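PDB 2ES4: lipase chaperone from Burkholderia glumae, which assists the folding of an extracellular lipase while that enzyme passes through the periplasm. Local coordinates for residues Pro155-Gln159 / Arg189-Ile195; Lys239-Leu243 / Gln256-Leu261. All coordinates share one frame; numbering follows the deposited sequence.

Contact 1. Residues Pro155-Gln159 / Arg189-Ile195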
# COMPACT_ATOMS: atom_id res chain seq x y z
N PRO B 155 15.05 -15.22 11.88
CA PRO B 155 13.82 -15.51 12.61
C PRO B 155 14.01 -15.83 14.08
O PRO B 155 13.05 -15.82 14.85
CB PRO B 155 13.26 -16.71 11.84
CG PRO B 155 13.68 -16.42 10.45
CD PRO B 155 15.11 -16.03 10.64
N ALA B 156 15.26 -16.06 14.47
CA ALA B 156 15.62 -16.36 15.85
C ALA B 156 15.47 -15.13 16.74
O ALA B 156 14.70 -15.16 17.69
CB ALA B 156 17.03 -16.90 15.93
N ALA B 157 16.17 -14.05 16.38
CA ALA B 157 16.12 -12.80 17.13
C ALA B 157 14.71 -12.22 17.14
O ALA B 157 14.20 -11.84 18.20
CB ALA B 157 17.08 -11.79 16.55
N MET B 158 14.07 -12.22 15.97
CA MET B 158 12.70 -11.72 15.82
C MET B 158 11.73 -12.48 16.70
O MET B 158 10.78 -11.91 17.22
CB MET B 158 12.25 -11.79 14.36
CG MET B 158 13.07 -10.98 13.40
SD MET B 158 12.45 -11.01 11.71
CE MET B 158 13.56 -12.17 10.97
N GLN B 159 12.02 -13.76 16.90
CA GLN B 159 11.19 -14.62 17.74
C GLN B 159 11.36 -14.26 19.20
O GLN B 159 10.40 -14.29 19.97
CB GLN B 159 11.55 -16.10 17.52
CG GLN B 159 10.39 -17.09 17.65
CD GLN B 159 9.71 -17.03 19.00
OE1 GLN B 159 10.36 -17.16 20.04
NE2 GLN B 159 8.43 -16.72 18.99
N ARG B 189 4.28 -14.99 15.17
CA ARG B 189 4.97 -16.23 15.53
C ARG B 189 4.79 -17.29 14.45
O ARG B 189 5.77 -17.87 13.97
CB ARG B 189 4.46 -16.78 16.86
CG ARG B 189 4.73 -15.90 18.05
CD ARG B 189 4.12 -16.47 19.33
NE ARG B 189 4.29 -15.59 20.48
CZ ARG B 189 5.47 -15.23 21.00
NH1 ARG B 189 6.60 -15.67 20.49
NH2 ARG B 189 5.50 -14.41 22.05
N HIS B 190 3.54 -17.44 14.00
CA HIS B 190 3.19 -18.40 12.96
C HIS B 190 3.92 -18.12 11.65
O HIS B 190 4.53 -19.03 11.08
CB HIS B 190 1.67 -18.38 12.74
CG HIS B 190 1.20 -19.40 11.75
ND1 HIS B 190 1.40 -19.28 10.40
CD2 HIS B 190 0.52 -20.56 11.93
CE1 HIS B 190 0.87 -20.31 9.78
NE2 HIS B 190 0.33 -21.11 10.68
N ASP B 191 3.88 -16.87 11.19
CA ASP B 191 4.54 -16.49 9.94
C ASP B 191 6.05 -16.58 10.05
O ASP B 191 6.72 -17.01 9.11
CB ASP B 191 4.15 -15.08 9.52
CG ASP B 191 2.70 -14.99 9.07
OD1 ASP B 191 2.24 -15.89 8.34
OD2 ASP B 191 2.03 -14.01 9.44
N LEU B 192 6.58 -16.22 11.22
CA LEU B 192 8.02 -16.27 11.47
C LEU B 192 8.56 -17.69 11.30
O LEU B 192 9.70 -17.89 10.87
CB LEU B 192 8.33 -15.76 12.87
CG LEU B 192 9.79 -15.46 13.17
CD1 LEU B 192 10.34 -14.46 12.17
CD2 LEU B 192 9.89 -14.93 14.52
N GLU B 193 7.70 -18.67 11.58
CA GLU B 193 8.04 -20.07 11.44
C GLU B 193 8.13 -20.48 9.99
O GLU B 193 9.14 -21.05 9.57
CB GLU B 193 7.03 -20.95 12.16
CG GLU B 193 7.31 -21.14 13.63
CD GLU B 193 8.65 -21.80 13.89
OE1 GLU B 193 8.89 -22.91 13.36
OE2 GLU B 193 9.48 -21.19 14.60
N ARG B 194 7.09 -20.16 9.22
CA ARG B 194 7.03 -20.48 7.80
C ARG B 194 8.25 -19.94 7.06
O ARG B 194 8.76 -20.59 6.14
CB ARG B 194 5.77 -19.91 7.17
CG ARG B 194 4.49 -20.36 7.82
CD ARG B 194 3.31 -20.08 6.92
NE ARG B 194 3.26 -18.69 6.49
CZ ARG B 194 2.46 -18.22 5.53
NH1 ARG B 194 2.49 -16.94 5.22
NH2 ARG B 194 1.63 -19.03 4.90
N ILE B 195 8.76 -18.80 7.52
CA ILE B 195 9.94 -18.17 6.93
C ILE B 195 11.18 -18.99 7.26
O ILE B 195 12.03 -19.21 6.39
CB ILE B 195 10.13 -16.74 7.44
CG1 ILE B 195 8.87 -15.92 7.18
CG2 ILE B 195 11.33 -16.08 6.74
CD1 ILE B 195 8.93 -14.53 7.72
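A first torsion of -167° swings CG of Leu-192 away from its own backbone nitrogen and carries both methyl groups into the first turn of helix 155-172, between Pro-155, Met-158 and Gln-159. The motif is an antiparallel helix pair, here sampled where the N-terminal turn of one helix meets a late part of the other; the short axes run at 168° to each other and approach to 10.1 Å. The two branches of Leu-192 divide the work. CD1 lies against the ring of Pro-155, 3.7 Å from its CB, and faces the thioether end of Met-158. CD2 settles on the backbone, 3.3 Å from Pro-155 O and 3.4 Å from Gln-159 N, so a methyl group rests beside the weak hydrogen bond that joins these two atoms within the helical turn. It also touches Gln-159 CB at 3.6 Å. Met-158 reaches the same leucine through CB at the root of its side chain, with SD and CE passing CD1 at longer range. Further along, Ile-195 extends the apolar strip, its CG2 lying 4.4 Å from Pro-155 CG. Apolar side chains of another protein chain pack on Leu-192 and Ile-195, so this helix pair also contributes to the surface that meets the partner. The other end is polar. Gln-159, bent at chi2, crosses Arg-189 at about a right angle, its amide plane 41° from that of the guanidinium. As modelled, Gln-159 NE2 comes to 2.6 Å from Arg-189 NH1, two donors that cannot bond to each other, which leaves the placement of these nitrogens doubtful; the amide carbon CD of Gln-159 lies at the guanidinium edge, in its plane.

Contact 2. Residues Lys239-Leu243 / Gln256-Leu261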
# COMPACT_ATOMS: atom_id res chain seq x y z
N LYS B 239 -11.00 -17.18 -11.59
CA LYS B 239 -11.71 -17.98 -12.58
C LYS B 239 -11.94 -17.17 -13.86
O LYS B 239 -11.76 -17.68 -14.96
CB LYS B 239 -13.06 -18.45 -12.05
CG LYS B 239 -12.96 -19.35 -10.83
CD LYS B 239 -14.31 -19.89 -10.43
CE LYS B 239 -14.76 -20.86 -11.47
NZ LYS B 239 -13.91 -22.06 -11.60
N ILE B 240 -12.27 -15.89 -13.68
CA ILE B 240 -12.50 -14.99 -14.80
C ILE B 240 -11.17 -14.73 -15.52
O ILE B 240 -11.10 -14.84 -16.75
CB ILE B 240 -13.11 -13.65 -14.34
CG1 ILE B 240 -14.48 -13.91 -13.69
CG2 ILE B 240 -13.26 -12.69 -15.52
CD1 ILE B 240 -15.15 -12.67 -13.13
N ALA B 241 -10.13 -14.43 -14.74
CA ALA B 241 -8.80 -14.16 -15.28
C ALA B 241 -8.26 -15.33 -16.10
O ALA B 241 -7.72 -15.12 -17.19
CB ALA B 241 -7.83 -13.82 -14.17
N ASP B 242 -8.48 -16.55 -15.61
CA ASP B 242 -8.03 -17.76 -16.30
C ASP B 242 -8.69 -17.93 -17.66
O ASP B 242 -8.03 -18.32 -18.63
CB ASP B 242 -8.27 -19.00 -15.45
CG ASP B 242 -7.37 -19.08 -14.23
OD1 ASP B 242 -6.22 -18.57 -14.28
OD2 ASP B 242 -7.80 -19.65 -13.21
N LEU B 243 -9.98 -17.61 -17.74
CA LEU B 243 -10.71 -17.72 -19.01
C LEU B 243 -10.21 -16.71 -20.03
O LEU B 243 -10.14 -17.01 -21.22
CB LEU B 243 -12.21 -17.56 -18.78
CG LEU B 243 -12.87 -18.79 -18.16
CD1 LEU B 243 -14.24 -18.44 -17.66
CD2 LEU B 243 -12.94 -19.90 -19.20
N GLN B 256 -19.04 -20.78 -19.04
CA GLN B 256 -18.23 -21.30 -17.95
C GLN B 256 -18.47 -20.60 -16.62
O GLN B 256 -18.57 -21.26 -15.58
CB GLN B 256 -16.75 -21.26 -18.32
CG GLN B 256 -15.83 -21.92 -17.29
CD GLN B 256 -16.26 -23.34 -16.95
OE1 GLN B 256 -16.46 -24.17 -17.84
NE2 GLN B 256 -16.46 -23.60 -15.66
N ILE B 257 -18.56 -19.28 -16.65
CA ILE B 257 -18.80 -18.52 -15.43
C ILE B 257 -20.21 -18.74 -14.88
O ILE B 257 -20.40 -18.78 -13.67
CB ILE B 257 -18.55 -17.02 -15.65
CG1 ILE B 257 -17.08 -16.76 -15.99
CG2 ILE B 257 -18.90 -16.21 -14.40
CD1 ILE B 257 -16.10 -17.18 -14.90
N ALA B 258 -21.18 -18.92 -15.78
CA ALA B 258 -22.57 -19.15 -15.37
C ALA B 258 -22.75 -20.38 -14.51
O ALA B 258 -23.56 -20.37 -13.59
CB ALA B 258 -23.47 -19.23 -16.58
N GLN B 259 -21.94 -21.41 -14.78
CA GLN B 259 -22.03 -22.65 -14.02
C GLN B 259 -21.12 -22.71 -12.80
O GLN B 259 -20.95 -23.78 -12.20
CB GLN B 259 -21.83 -23.87 -14.92
CG GLN B 259 -20.48 -23.94 -15.60
CD GLN B 259 -20.32 -25.20 -16.42
OE1 GLN B 259 -21.15 -25.51 -17.27
NE2 GLN B 259 -19.24 -25.94 -16.16
N THR B 260 -20.51 -21.58 -12.44
CA THR B 260 -19.64 -21.52 -11.27
C THR B 260 -19.98 -20.32 -10.39
O THR B 260 -20.27 -20.48 -9.21
CB THR B 260 -18.16 -21.48 -11.66
OG1 THR B 260 -17.91 -20.42 -12.58
CG2 THR B 260 -17.71 -22.81 -12.27
N LEU B 261 -19.98 -19.12 -10.98
CA LEU B 261 -20.29 -17.90 -10.24
C LEU B 261 -21.73 -17.44 -10.36
O LEU B 261 -22.17 -16.58 -9.60
CB LEU B 261 -19.35 -16.77 -10.67
CG LEU B 261 -17.85 -17.01 -10.52
CD1 LEU B 261 -17.10 -15.75 -10.92
CD2 LEU B 261 -17.53 -17.40 -9.09
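Ile-257 CD1 touches both Leu-243 CD1, at 3.6 Å, and Ile-240 CG1, at 3.8 Å, forming the apolar centre of a helical hairpin in which helix 250-258 folds back beside helix 221-245. Leu-243 and Ile-257 run alongside one another, pointing opposite ways, whereas Ile-240 meets Ile-257 at about a right angle. Around this centre, the aliphatic part of Gln-256 lies across Leu-243, with CB 3.8 Å from Leu-243 CD1, and Leu-261 CD1 makes a looser approach to Ile-240 CG1. Lys-239 follows a different course: bends at chi3 (70°) and chi4 (63°) curl its chain so that it meets Thr-260 tip to tip, through carbon rather than through its amine. The next shell is the end of the helix itself. Ile-257 O accepts from both Thr-260 N and Leu-261 N, tying the residues that follow the helix back to its last turn. Met-253 packs on Ile-240 and Leu-243, while helix 263-294 comes against Ile-240 through Met-272 and against Ile-257 through Ala-266. Thr-260 OG1 lies near Gln-256 O and Ile-257 O, 3.2 Å from each, and Lys-239 CE approaches this oxygen to 3.4 Å, from roughly opposite Ile-257 O.

Overall arrangement
Followed from the N terminus, the chain enters contact 1 at the start of helix 155-172, turns through a short connection and returns along helix 177-198, where residues 189-195 close a largely helical loop of 29 residues. It then runs through helix 208-215 into the long helix 221-245. Contact 2 opens near the end of that helix and closes a tighter loop of 12 residues at the end of helix 250-258, just before helix 263-294. The two loops follow in series, neither nesting nor crossing. Their centres lie 38 Å apart and their nearest atoms about 20 Å, so each ties together a separate helix pair of this extended, all-helical chain.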